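Local coordinates for protein mitogen (Streptococcus dysgalactiae, PDB 2J4X) that binds zinc and, as a member of the staphylococcal and streptococcal superantigen toxin family, probably acts as a secreted T-cell mitogen, at residues I109-G115 / S200-L206; F137-D141 / Y167-H171. All coordinates share one frame; numbering follows the deposited sequence.

Interaction 1 of 2, residues I109-G115 / S200-L206; sequences IYMNIFG and SHFDVYL. With ZN (zinc ion), chain B.
Backbone hydrogen bonds join 109-115 to 200-206 as parallel strands in register, M111 beside F202 through F114 beside Y205. F202 N binds Y110 O, N112 N binds F202 O, V204 N binds N112 O (2.6 Å), F114 N binds V204 O, and L206 N binds F114 O. Water 1 joins Y110 N to S200 O, where a classic beta bulge puts S200 and H201 both opposite H171.

M111, I113, F202 and V204 share one face, and I109 and L206 near the strand ends add to its apolar contacts. I109 CG2 lies over the centre of the F202 ring, 3.6 Å from its centroid, a CH-pi contact; it gets there because CG2 is anti to the backbone N (CG1 at chi1 -58°). M111 CG meets V204 CG2 at 3.7 Å, and I113 CG2 meets L206 CD1 at 3.5 Å.

Across the sheet from these, D203 OD2 (2.2 Å) binds the zinc ion together with H201 NE2 (2.1 Å) from the bulge; H171 ND1 is the third protein ligand. H201 ND1 gives an in-plane hydrogen bond to S200 OG at 3.1 Å, fixing the ring's rotation. D203 OD1 lies at the edge of the F114 ring, 3.4 Å from CE1. The F114 and Y205 rings run side by side, 26° from parallel and barely overlapping.

These are inner strands of the beta-grasp sheet: 126-132 flanks 104-114, 166-172 flanks 199-206, and helix 137-150 covers the M111 and F202 face.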
loop_
_atom_site.group_PDB
_atom_site.type_symbol
_atom_site.label_atom_id
_atom_site.label_comp_id
_atom_site.label_asym_id
_atom_site.label_seq_id
_atom_site.Cartn_x
_atom_site.Cartn_y
_atom_site.Cartn_z
ATOM N N ILE A 109 11.370 9.795 -0.642
ATOM C CA ILE A 109 10.327 10.697 -0.174
ATOM C C ILE A 109 10.236 10.729 1.347
ATOM O O ILE A 109 10.211 9.687 2.003
ATOM C CB ILE A 109 8.954 10.306 -0.800
ATOM C CG1 ILE A 109 9.055 10.357 -2.332
ATOM C CG2 ILE A 109 7.868 11.289 -0.370
ATOM C CD1 ILE A 109 9.318 11.747 -2.865
ATOM N N TYR A 110 10.216 11.945 1.893
ATOM C CA TYR A 110 10.121 12.155 3.330
ATOM C C TYR A 110 8.690 12.078 3.847
ATOM O O TYR A 110 7.722 12.465 3.179
ATOM C CB TYR A 110 10.785 13.491 3.751
ATOM C CG TYR A 110 12.272 13.329 3.957
ATOM C CD1 TYR A 110 13.131 13.222 2.861
ATOM C CD2 TYR A 110 12.794 13.079 5.228
ATOM C CE1 TYR A 110 14.479 12.841 3.020
ATOM C CE2 TYR A 110 14.129 12.698 5.408
ATOM C CZ TYR A 110 14.971 12.571 4.296
ATOM O OH TYR A 110 16.278 12.115 4.435
ATOM N N MET A 111 8.591 11.537 5.055
ATOM C CA MET A 111 7.337 11.353 5.756
ATOM C C MET A 111 7.405 12.339 6.931
ATOM O O MET A 111 8.289 12.244 7.781
ATOM C CB MET A 111 7.272 9.895 6.238
ATOM C CG MET A 111 5.915 9.345 6.631
ATOM S SD MET A 111 6.061 7.535 6.818
ATOM C CE MET A 111 6.308 7.414 8.553
ATOM N N ASN A 112 6.502 13.314 6.941
ATOM C CA ASN A 112 6.432 14.309 8.013
ATOM C C ASN A 112 5.339 13.854 8.946
ATOM O O ASN A 112 4.186 13.716 8.518
ATOM C CB ASN A 112 6.036 15.676 7.472
ATOM C CG ASN A 112 7.022 16.210 6.475
ATOM O OD1 ASN A 112 6.636 16.874 5.504
ATOM N ND2 ASN A 112 8.307 15.938 6.707
ATOM N N ILE A 113 5.692 13.630 10.209
ATOM C CA ILE A 113 4.728 13.182 11.197
ATOM C C ILE A 113 4.346 14.333 12.120
ATOM O O ILE A 113 5.203 14.951 12.734
ATOM C CB ILE A 113 5.284 12.026 12.007
ATOM C CG1 ILE A 113 5.849 10.970 11.064
ATOM C CG2 ILE A 113 4.181 11.435 12.854
ATOM C CD1 ILE A 113 6.389 9.750 11.758
ATOM N N PHE A 114 3.047 14.620 12.191
ATOM C CA PHE A 114 2.519 15.704 13.008
ATOM C C PHE A 114 1.621 15.172 14.084
ATOM O O PHE A 114 0.877 14.223 13.857
ATOM C CB PHE A 114 1.747 16.694 12.145
ATOM C CG PHE A 114 2.592 17.349 11.093
ATOM C CD1 PHE A 114 2.405 17.058 9.747
ATOM C CD2 PHE A 114 3.602 18.235 11.449
ATOM C CE1 PHE A 114 3.211 17.643 8.780
ATOM C CE2 PHE A 114 4.411 18.820 10.488
ATOM C CZ PHE A 114 4.214 18.524 9.154
ATOM N N GLY A 115 1.698 15.794 15.258
ATOM C CA GLY A 115 0.898 15.375 16.395
ATOM C C GLY A 115 1.456 15.923 17.698
ATOM O O GLY A 115 2.678 16.000 17.892
ATOM N N SER A 200 5.901 15.505 -3.748
ATOM C CA SER A 200 6.913 16.236 -3.027
ATOM C C SER A 200 7.244 15.461 -1.752
ATOM O O SER A 200 8.391 15.055 -1.552
ATOM C CB SER A 200 6.429 17.632 -2.682
ATOM O OG SER A 200 7.433 18.307 -1.938
ATOM N N HIS A 201 6.248 15.231 -0.900
ATOM C CA HIS A 201 6.483 14.500 0.345
ATOM C C HIS A 201 5.209 13.871 0.866
ATOM O O HIS A 201 4.154 14.018 0.252
ATOM C CB HIS A 201 7.019 15.437 1.420
ATOM C CG HIS A 201 6.156 16.637 1.658
ATOM N ND1 HIS A 201 6.155 17.732 0.820
ATOM C CD2 HIS A 201 5.258 16.911 2.633
ATOM C CE1 HIS A 201 5.297 18.631 1.269
ATOM N NE2 HIS A 201 4.740 18.158 2.369
ATOM N N PHE A 202 5.316 13.166 1.995
ATOM C CA PHE A 202 4.156 12.533 2.629
ATOM C C PHE A 202 3.916 13.219 3.970
ATOM O O PHE A 202 4.874 13.502 4.689
ATOM C CB PHE A 202 4.397 11.035 2.877
ATOM C CG PHE A 202 4.619 10.236 1.626
ATOM C CD1 PHE A 202 5.530 9.181 1.621
ATOM C CD2 PHE A 202 3.938 10.551 0.448
ATOM C CE1 PHE A 202 5.770 8.449 0.454
ATOM C CE2 PHE A 202 4.167 9.831 -0.721
ATOM C CZ PHE A 202 5.088 8.776 -0.718
ATOM N N ASP A 203 2.648 13.491 4.292
ATOM C CA ASP A 203 2.278 14.129 5.560
ATOM C C ASP A 203 1.401 13.222 6.401
ATOM O O ASP A 203 0.377 12.729 5.932
ATOM C CB ASP A 203 1.524 15.434 5.322
ATOM C CG ASP A 203 2.420 16.550 4.825
ATOM O OD1 ASP A 203 3.487 16.808 5.444
ATOM O OD2 ASP A 203 2.039 17.175 3.811
ATOM N N VAL A 204 1.799 13.011 7.648
ATOM C CA VAL A 204 1.043 12.153 8.551
ATOM C C VAL A 204 0.405 13.022 9.633
ATOM O O VAL A 204 1.104 13.771 10.297
ATOM C CB VAL A 204 1.966 11.121 9.194
ATOM C CG1 VAL A 204 1.167 10.182 10.058
ATOM C CG2 VAL A 204 2.725 10.367 8.116
ATOM N N TYR A 205 -0.918 12.940 9.798
ATOM C CA TYR A 205 -1.634 13.747 10.799
ATOM C C TYR A 205 -2.223 12.932 11.918
ATOM O O TYR A 205 -3.380 12.518 11.844
ATOM C CB TYR A 205 -2.753 14.551 10.145
ATOM C CG TYR A 205 -2.219 15.510 9.128
ATOM C CD1 TYR A 205 -2.124 15.157 7.776
ATOM C CD2 TYR A 205 -1.732 16.749 9.526
ATOM C CE1 TYR A 205 -1.553 16.023 6.848
ATOM C CE2 TYR A 205 -1.157 17.617 8.614
ATOM C CZ TYR A 205 -1.072 17.253 7.285
ATOM O OH TYR A 205 -0.505 18.144 6.412
ATOM N N LEU A 206 -1.425 12.731 12.963
ATOM C CA LEU A 206 -1.837 11.943 14.114
ATOM C C LEU A 206 -2.860 12.629 15.024
ATOM O O LEU A 206 -2.745 13.813 15.337
ATOM C CB LEU A 206 -0.604 11.515 14.913
ATOM C CG LEU A 206 0.448 10.791 14.067
ATOM C CD1 LEU A 206 1.574 10.304 14.959
ATOM C CD2 LEU A 206 -0.192 9.632 13.311
HETATM ZN ZN ZN B . 2.946 19.018 3.058
HETATM O O HOH W 1 10.553 14.572 0.134
#

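Interaction 2 of 2, residues F137-D141 / Y167-H171. With ZN (zinc ion), chain B.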
loop_
_atom_site.group_PDB
_atom_site.type_symbol
_atom_site.label_atom_id
_atom_site.label_comp_id
_atom_site.label_asym_id
_atom_site.label_seq_id
_atom_site.Cartn_x
_atom_site.Cartn_y
_atom_site.Cartn_z
ATOM N N PHE A 137 -0.628 3.032 -5.233
ATOM C CA PHE A 137 -0.966 3.733 -4.005
ATOM C C PHE A 137 -0.940 2.686 -2.864
ATOM O O PHE A 137 -0.546 2.994 -1.736
ATOM C CB PHE A 137 -2.362 4.350 -4.115
ATOM C CG PHE A 137 -2.919 4.828 -2.795
ATOM C CD1 PHE A 137 -2.417 5.969 -2.185
ATOM C CD2 PHE A 137 -3.912 4.099 -2.133
ATOM C CE1 PHE A 137 -2.891 6.369 -0.945
ATOM C CE2 PHE A 137 -4.387 4.501 -0.884
ATOM C CZ PHE A 137 -3.871 5.632 -0.301
ATOM N N GLN A 138 -1.358 1.448 -3.161
ATOM C CA GLN A 138 -1.363 0.392 -2.163
ATOM C C GLN A 138 0.017 0.210 -1.544
ATOM O O GLN A 138 0.121 0.026 -0.318
ATOM C CB GLN A 138 -1.810 -0.938 -2.755
ATOM C CG GLN A 138 -1.631 -2.063 -1.736
ATOM C CD GLN A 138 -2.112 -3.413 -2.218
ATOM O OE1 GLN A 138 -2.150 -4.372 -1.451
ATOM N NE2 GLN A 138 -2.489 -3.495 -3.489
ATOM N N GLU A 139 1.065 0.253 -2.379
ATOM C CA GLU A 139 2.441 0.100 -1.909
ATOM C C GLU A 139 2.835 1.221 -0.947
ATOM O O GLU A 139 3.382 0.957 0.125
ATOM C CB GLU A 139 3.439 0.088 -3.065
ATOM C CG GLU A 139 4.893 -0.006 -2.551
ATOM C CD GLU A 139 5.947 0.025 -3.635
ATOM O OE1 GLU A 139 5.676 -0.402 -4.771
ATOM O OE2 GLU A 139 7.066 0.459 -3.338
ATOM N N ILE A 140 2.596 2.474 -1.346
ATOM C CA ILE A 140 2.886 3.627 -0.490
ATOM C C ILE A 140 2.108 3.507 0.829
ATOM O O ILE A 140 2.688 3.625 1.908
ATOM C CB ILE A 140 2.437 4.948 -1.141
ATOM C CG1 ILE A 140 3.188 5.163 -2.456
ATOM C CG2 ILE A 140 2.658 6.102 -0.180
ATOM C CD1 ILE A 140 2.767 6.423 -3.199
ATOM N N ASP A 141 0.801 3.255 0.740
ATOM C CA ASP A 141 -0.052 3.175 1.922
ATOM C C ASP A 141 0.395 2.103 2.902
ATOM O O ASP A 141 0.514 2.361 4.098
ATOM C CB ASP A 141 -1.511 2.949 1.490
ATOM C CG ASP A 141 -2.507 3.207 2.621
ATOM O OD1 ASP A 141 -2.274 4.137 3.420
ATOM O OD2 ASP A 141 -3.530 2.502 2.705
ATOM N N TYR A 167 -4.938 10.505 9.802
ATOM C CA TYR A 167 -4.899 10.335 8.353
ATOM C C TYR A 167 -3.552 10.840 7.803
ATOM O O TYR A 167 -2.764 11.453 8.518
ATOM C CB TYR A 167 -6.088 11.084 7.698
ATOM C CG TYR A 167 -6.053 12.603 7.802
ATOM C CD1 TYR A 167 -5.625 13.391 6.732
ATOM C CD2 TYR A 167 -6.434 13.246 8.974
ATOM C CE1 TYR A 167 -5.580 14.764 6.833
ATOM C CE2 TYR A 167 -6.387 14.622 9.080
ATOM C CZ TYR A 167 -5.959 15.369 8.011
ATOM O OH TYR A 167 -5.907 16.729 8.136
ATOM N N TRP A 168 -3.269 10.550 6.545
ATOM C CA TRP A 168 -2.034 11.028 5.974
ATOM C C TRP A 168 -2.331 11.471 4.568
ATOM O O TRP A 168 -3.441 11.300 4.079
ATOM C CB TRP A 168 -0.957 9.939 5.969
ATOM C CG TRP A 168 -1.232 8.832 5.021
ATOM C CD1 TRP A 168 -2.104 7.787 5.196
ATOM C CD2 TRP A 168 -0.635 8.646 3.736
ATOM N NE1 TRP A 168 -2.079 6.957 4.095
ATOM C CE2 TRP A 168 -1.189 7.461 3.181
ATOM C CE3 TRP A 168 0.315 9.368 2.991
ATOM C CZ2 TRP A 168 -0.819 6.979 1.916
ATOM C CZ3 TRP A 168 0.679 8.889 1.739
ATOM C CH2 TRP A 168 0.111 7.699 1.212
ATOM N N GLY A 169 -1.330 12.051 3.922
ATOM C CA GLY A 169 -1.499 12.499 2.556
ATOM C C GLY A 169 -0.230 12.532 1.724
ATOM O O GLY A 169 0.879 12.626 2.236
ATOM N N ILE A 170 -0.421 12.427 0.416
ATOM C CA ILE A 170 0.659 12.500 -0.550
ATOM C C ILE A 170 0.600 13.971 -0.931
ATOM O O ILE A 170 -0.413 14.433 -1.474
ATOM C CB ILE A 170 0.345 11.645 -1.798
ATOM C CG1 ILE A 170 0.303 10.171 -1.401
ATOM C CG2 ILE A 170 1.375 11.916 -2.906
ATOM C CD1 ILE A 170 -0.266 9.254 -2.456
ATOM N N HIS A 171 1.650 14.720 -0.610
ATOM C CA HIS A 171 1.662 16.136 -0.943
ATOM C C HIS A 171 2.437 16.333 -2.218
ATOM O O HIS A 171 3.670 16.231 -2.244
ATOM C CB HIS A 171 2.264 16.975 0.177
ATOM C CG HIS A 171 1.773 18.397 0.188
ATOM N ND1 HIS A 171 1.528 19.094 1.355
ATOM C CD2 HIS A 171 1.464 19.243 -0.825
ATOM C CE1 HIS A 171 1.087 20.304 1.060
ATOM N NE2 HIS A 171 1.040 20.421 -0.256
HETATM ZN ZN ZN B . 2.946 19.018 3.058
#
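The indole of W168 reaches from the strand to helix residues F137, I140 and D141, its CG set between the backbone N and the carbonyl carbon (chi1 69°). Its pyrrole edge meets D141: NE1 donates to OD1 at 2.9 Å, nearly along the C-O axis of the carboxylate but with a bent N-H...O angle of 137°, OD1 being tilted somewhat out of the indole plane. The carboxylate is turned only 18° from the indole plane. The same OD1 forms a salt bridge with R145 NE, and OD2 hydrogen-bonds Y188 OH, so both oxygens of this buried carboxylate have partners.

The F137 ring is almost parallel to the six-membered ring of W168, yet they meet rim to rim, with F137 CE1 3.6 Å from W168 CZ2. I140 crosses the indole at about a right angle, its CG2 3.3 Å from W168 CH2. I170 CD1 comes to the edge of the F137 ring, 3.9 Å from F137 CD1, and also nears I140 CD1.

Beyond I170, H171 turns from the helix and binds the zinc ion through ND1 at 2.2 Å. Helix 137-150 thus packs on strand 166-172 in the beta-grasp domain, with strands 177-181 and 199-206 alongside and I194 of strand 193-195 touching F137, I140 and I170.

Overall arrangement
Interactions 1 and 2 have centres about 10 Å apart and share the five-stranded mixed sheet of the beta-grasp domain. Along the chain, strand 104-114 comes first, then helix 137-150, strand 166-172 and finally strand 199-206, so both segments of interaction 2 fall between those of interaction 1. Strands 166-172 and 199-206 are neighbours, probably hydrogen-bonded from Y205 N to Y167 O and from G169 N to D203 O, both 2.7 Å. On the helix side, F202 packs against I140, joining the two contacts in one core. On the other, interaction 1 supplies H201 and D203 and interaction 2 supplies H171, completing the three protein ligands of the zinc ion.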